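Local coordinates for G-protein interacting protein 1 (Dictyostelium discoideum, PDB 5Z1N) that probably binds the heterotrimeric G protein, holding it in the cytosol during chemotaxis, and carries a phospholipid in this C-terminal domain, at residues Lys64-Leu69 / Gln163-Tyr168. Numbering follows the deposited sequence.
Sequences KVDRAL and QIELIY. With LHG (1,2-dipalmitoyl-phosphatidyl-glycerole), chain C; PEF (di-palmitoyl-3-sn-phosphatidylethanolamine), chain B.
Asp66 on helix 59-81 reaches across to the backbone of Leu166 in the C-terminal tail. Leu166 N donates to Asp66 OD1 at 2.5 Å, with an N-H...O angle of 173°. The bond is short and nearly straight; the amide meets the syn side of OD1, 31° out of the carboxylate plane. The bond from CA to CB of Asp66 points toward the tail, and CG anti to the backbone N (chi1 168°) carries OD1 to the Leu166 N-H. Leu166 CB comes within 3.2 Å of Asp66 OD1, a close approach that follows from the amide bond beside it, whereas Asp66 OD2 forms a salt bridge with Arg70. The two oxygens therefore serve different partners, which should limit rotation of the group. An alanine in place of Asp66 would remove both acceptors and would probably leave the Leu166 amide and the Arg70 guanidinium without their mates. Beside this polar link, Leu69 and Leu166 cross at about a right angle, Leu69 CB lying 3.7 Å from Leu166 CD1. In this all-helical TNFAIP8-like domain, both leucines line the phospholipid pocket: Leu69 CD1 approaches PEF C39 at 3.6 Å, and Leu166 CB approaches PEF C35 at the same distance. Ile167 extends that apolar wall, its CD1 3.6 Å from PEF C35. At the chain end the LHG and PEF headgroups overlap as alternative occupants of one site, each set over the same face of the Tyr168 ring, LHG C1 over its centre and PEF C5 nearer the rim. In the LHG form, Tyr168 N donates to LHG O1 at 3.1 Å.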
loop_
_atom_site.group_PDB
_atom_site.type_symbol
_atom_site.label_atom_id
_atom_site.label_comp_id
_atom_site.label_asym_id
_atom_site.label_seq_id
_atom_site.Cartn_x
_atom_site.Cartn_y
_atom_site.Cartn_z
ATOM N N LYS A 64 -6.924 1.582 -13.735
ATOM C CA LYS A 64 -5.611 2.215 -13.647
ATOM C C LYS A 64 -4.964 1.977 -12.288
ATOM O O LYS A 64 -3.787 1.612 -12.203
ATOM C CB LYS A 64 -5.732 3.716 -13.915
ATOM C CG LYS A 64 -6.391 4.091 -15.231
ATOM C CD LYS A 64 -6.209 5.579 -15.502
ATOM C CE LYS A 64 -6.902 6.021 -16.781
ATOM N NZ LYS A 64 -6.351 7.317 -17.282
ATOM N N VAL A 65 -5.716 2.191 -11.208
ATOM C CA VAL A 65 -5.153 1.961 -9.881
ATOM C C VAL A 65 -4.849 0.481 -9.700
ATOM O O VAL A 65 -3.739 0.097 -9.304
ATOM C CB VAL A 65 -6.102 2.486 -8.788
ATOM C CG1 VAL A 65 -5.433 2.413 -7.423
ATOM C CG2 VAL A 65 -6.522 3.915 -9.091
ATOM N N ASP A 66 -5.813 -0.371 -10.057
ATOM C CA ASP A 66 -5.668 -1.808 -9.866
ATOM C C ASP A 66 -4.357 -2.298 -10.463
ATOM O O ASP A 66 -3.470 -2.793 -9.750
ATOM C CB ASP A 66 -6.863 -2.528 -10.495
ATOM C CG ASP A 66 -6.661 -4.021 -10.593
ATOM O OD1 ASP A 66 -6.749 -4.698 -9.552
ATOM O OD2 ASP A 66 -6.420 -4.518 -11.712
ATOM N N ARG A 67 -4.200 -2.101 -11.774
ATOM C CA ARG A 67 -2.981 -2.525 -12.454
ATOM C C ARG A 67 -1.746 -1.997 -11.739
ATOM O O ARG A 67 -0.821 -2.759 -11.424
ATOM C CB ARG A 67 -3.005 -2.057 -13.909
ATOM C CG ARG A 67 -3.739 -3.001 -14.846
ATOM C CD ARG A 67 -3.536 -2.607 -16.303
ATOM N NE ARG A 67 -4.613 -1.752 -16.795
ATOM C CZ ARG A 67 -5.772 -2.203 -17.264
ATOM N NH1 ARG A 67 -6.693 -1.351 -17.690
ATOM N NH2 ARG A 67 -6.009 -3.508 -17.307
ATOM N N ALA A 68 -1.731 -0.693 -11.437
ATOM C CA ALA A 68 -0.553 -0.115 -10.805
ATOM C C ALA A 68 -0.243 -0.841 -9.506
ATOM O O ALA A 68 0.884 -1.314 -9.296
ATOM C CB ALA A 68 -0.757 1.380 -10.561
ATOM N N LEU A 69 -1.260 -1.012 -8.660
ATOM C CA LEU A 69 -1.040 -1.681 -7.385
ATOM C C LEU A 69 -0.467 -3.067 -7.615
ATOM O O LEU A 69 0.539 -3.447 -7.004
ATOM C CB LEU A 69 -2.345 -1.756 -6.595
ATOM C CG LEU A 69 -2.836 -0.439 -5.992
ATOM C CD1 LEU A 69 -4.191 -0.639 -5.338
ATOM C CD2 LEU A 69 -1.826 0.103 -4.989
ATOM N N GLN A 163 -2.252 -11.400 -10.017
ATOM C CA GLN A 163 -2.729 -11.846 -11.321
ATOM C C GLN A 163 -4.226 -11.660 -11.523
ATOM O O GLN A 163 -4.712 -11.880 -12.637
ATOM C CB GLN A 163 -2.373 -13.321 -11.539
ATOM C CG GLN A 163 -0.920 -13.646 -11.261
ATOM C CD GLN A 163 -0.381 -14.727 -12.171
ATOM O OE1 GLN A 163 -0.431 -15.913 -11.844
ATOM N NE2 GLN A 163 0.133 -14.323 -13.327
ATOM N N ILE A 164 -4.963 -11.267 -10.490
ATOM C CA ILE A 164 -6.408 -11.096 -10.564
ATOM C C ILE A 164 -6.741 -9.666 -10.164
ATOM O O ILE A 164 -6.088 -9.096 -9.282
ATOM C CB ILE A 164 -7.139 -12.109 -9.656
ATOM C CG1 ILE A 164 -8.654 -11.890 -9.690
ATOM C CG2 ILE A 164 -6.624 -12.019 -8.226
ATOM C CD1 ILE A 164 -9.414 -12.776 -8.718
ATOM N N GLU A 165 -7.742 -9.083 -10.828
ATOM C CA GLU A 165 -8.195 -7.737 -10.493
ATOM C C GLU A 165 -8.505 -7.627 -9.006
ATOM O O GLU A 165 -9.159 -8.500 -8.426
ATOM C CB GLU A 165 -9.435 -7.375 -11.311
ATOM C CG GLU A 165 -9.219 -7.318 -12.810
ATOM C CD GLU A 165 -10.523 -7.165 -13.568
ATOM O OE1 GLU A 165 -11.517 -7.808 -13.170
ATOM O OE2 GLU A 165 -10.556 -6.399 -14.553
ATOM N N LEU A 166 -8.030 -6.543 -8.390
ATOM C CA LEU A 166 -8.206 -6.376 -6.951
ATOM C C LEU A 166 -9.663 -6.110 -6.593
ATOM O O LEU A 166 -10.164 -6.627 -5.588
ATOM C CB LEU A 166 -7.311 -5.246 -6.441
ATOM C CG LEU A 166 -5.800 -5.455 -6.571
ATOM C CD1 LEU A 166 -5.046 -4.236 -6.067
ATOM C CD2 LEU A 166 -5.368 -6.698 -5.824
ATOM N N ILE A 167 -10.355 -5.298 -7.391
ATOM C CA ILE A 167 -11.765 -4.986 -7.177
ATOM C C ILE A 167 -12.521 -5.282 -8.465
ATOM O O ILE A 167 -12.121 -4.829 -9.543
ATOM C CB ILE A 167 -11.979 -3.521 -6.750
ATOM C CG1 ILE A 167 -10.972 -3.115 -5.670
ATOM C CG2 ILE A 167 -13.402 -3.317 -6.249
ATOM C CD1 ILE A 167 -11.178 -3.817 -4.348
ATOM N N TYR A 168 -13.612 -6.032 -8.351
ATOM C CA TYR A 168 -14.398 -6.411 -9.518
ATOM C C TYR A 168 -15.877 -6.547 -9.172
ATOM O O TYR A 168 -16.707 -6.803 -10.046
ATOM C CB TYR A 168 -13.874 -7.722 -10.112
ATOM C CG TYR A 168 -13.630 -8.808 -9.087
ATOM C CD1 TYR A 168 -14.662 -9.643 -8.671
ATOM C CD2 TYR A 168 -12.368 -9.003 -8.537
ATOM C CE1 TYR A 168 -14.444 -10.638 -7.737
ATOM C CE2 TYR A 168 -12.142 -9.995 -7.602
ATOM C CZ TYR A 168 -13.184 -10.810 -7.207
ATOM O OH TYR A 168 -12.964 -11.800 -6.277
HETATM O O1 LHG C . -14.698 -6.387 -5.431
HETATM C C1 LHG C . -14.442 -7.773 -5.174
HETATM C C2 LHG C . -12.997 -7.961 -4.725
HETATM O O2 LHG C . -12.777 -9.335 -4.391
HETATM C C3 LHG C . -12.729 -7.104 -3.496
HETATM C C2 PEF B . -10.924 -5.617 0.945
HETATM C C1 PEF B . -11.888 -5.435 -0.220
HETATM N N PEF B . -13.297 -9.329 -4.474
HETATM C C3 PEF B . -10.639 -7.087 1.211
HETATM C C4 PEF B . -13.232 -7.028 -3.725
HETATM C C5 PEF B . -13.704 -7.982 -4.814
HETATM C C10 PEF B . -9.090 -4.289 1.703
HETATM C C11 PEF B . -7.935 -3.357 1.436
HETATM C C12 PEF B . -6.718 -3.693 2.291
HETATM C C13 PEF B . -5.524 -2.928 1.731
HETATM C C14 PEF B . -4.266 -3.045 2.585
HETATM C C15 PEF B . -3.071 -2.558 1.768
HETATM C C16 PEF B . -1.788 -2.527 2.586
HETATM C C17 PEF B . -0.557 -2.426 1.689
HETATM C C18 PEF B . -0.723 -1.372 0.599
HETATM C C19 PEF B . 0.587 -0.636 0.334
HETATM C C20 PEF B . 1.753 -1.593 0.107
HETATM C C21 PEF B . 2.931 -1.220 0.999
HETATM C C22 PEF B . 4.062 -2.236 0.886
HETATM C C23 PEF B . 5.051 -2.087 2.039
HETATM C C24 PEF B . 6.241 -3.020 1.855
HETATM C C25 PEF B . 7.140 -3.011 3.071
HETATM C C30 PEF B . -8.334 -7.648 0.507
HETATM C C31 PEF B . -7.360 -8.149 -0.531
HETATM C C32 PEF B . -6.604 -6.975 -1.142
HETATM C C33 PEF B . -7.509 -6.131 -2.030
HETATM C C34 PEF B . -7.019 -4.689 -2.084
HETATM C C35 PEF B . -7.788 -3.882 -3.125
HETATM C C36 PEF B . -7.756 -2.392 -2.803
HETATM C C37 PEF B . -8.094 -1.537 -4.020
HETATM C C38 PEF B . -8.241 -0.069 -3.629
HETATM C C39 PEF B . -7.359 0.830 -4.488
HETATM C C40 PEF B . -7.530 2.305 -4.135
HETATM C C41 PEF B . -7.159 2.593 -2.684
HETATM C C42 PEF B . -5.687 2.307 -2.398
HETATM C C43 PEF B . -5.306 2.790 -1.003
HETATM C C44 PEF B . -3.850 2.479 -0.680
HETATM C C45 PEF B . -3.432 3.159 0.606
HETATM O O4 PEF B . -9.523 -4.465 2.828
HETATM O O5 PEF B . -7.949 -7.302 1.613
HETATM O O2 PEF B . -9.698 -4.993 0.589
HETATM O O3 PEF B . -9.749 -7.545 0.198
HETATM O O1P PEF B . -15.249 -7.056 -0.588
HETATM O O2P PEF B . -14.073 -5.157 -1.979
HETATM O O3P PEF B . -12.765 -6.550 -0.311
HETATM O O4P PEF B . -13.578 -7.542 -2.439
HETATM P P PEF B . -14.033 -6.504 -1.304
#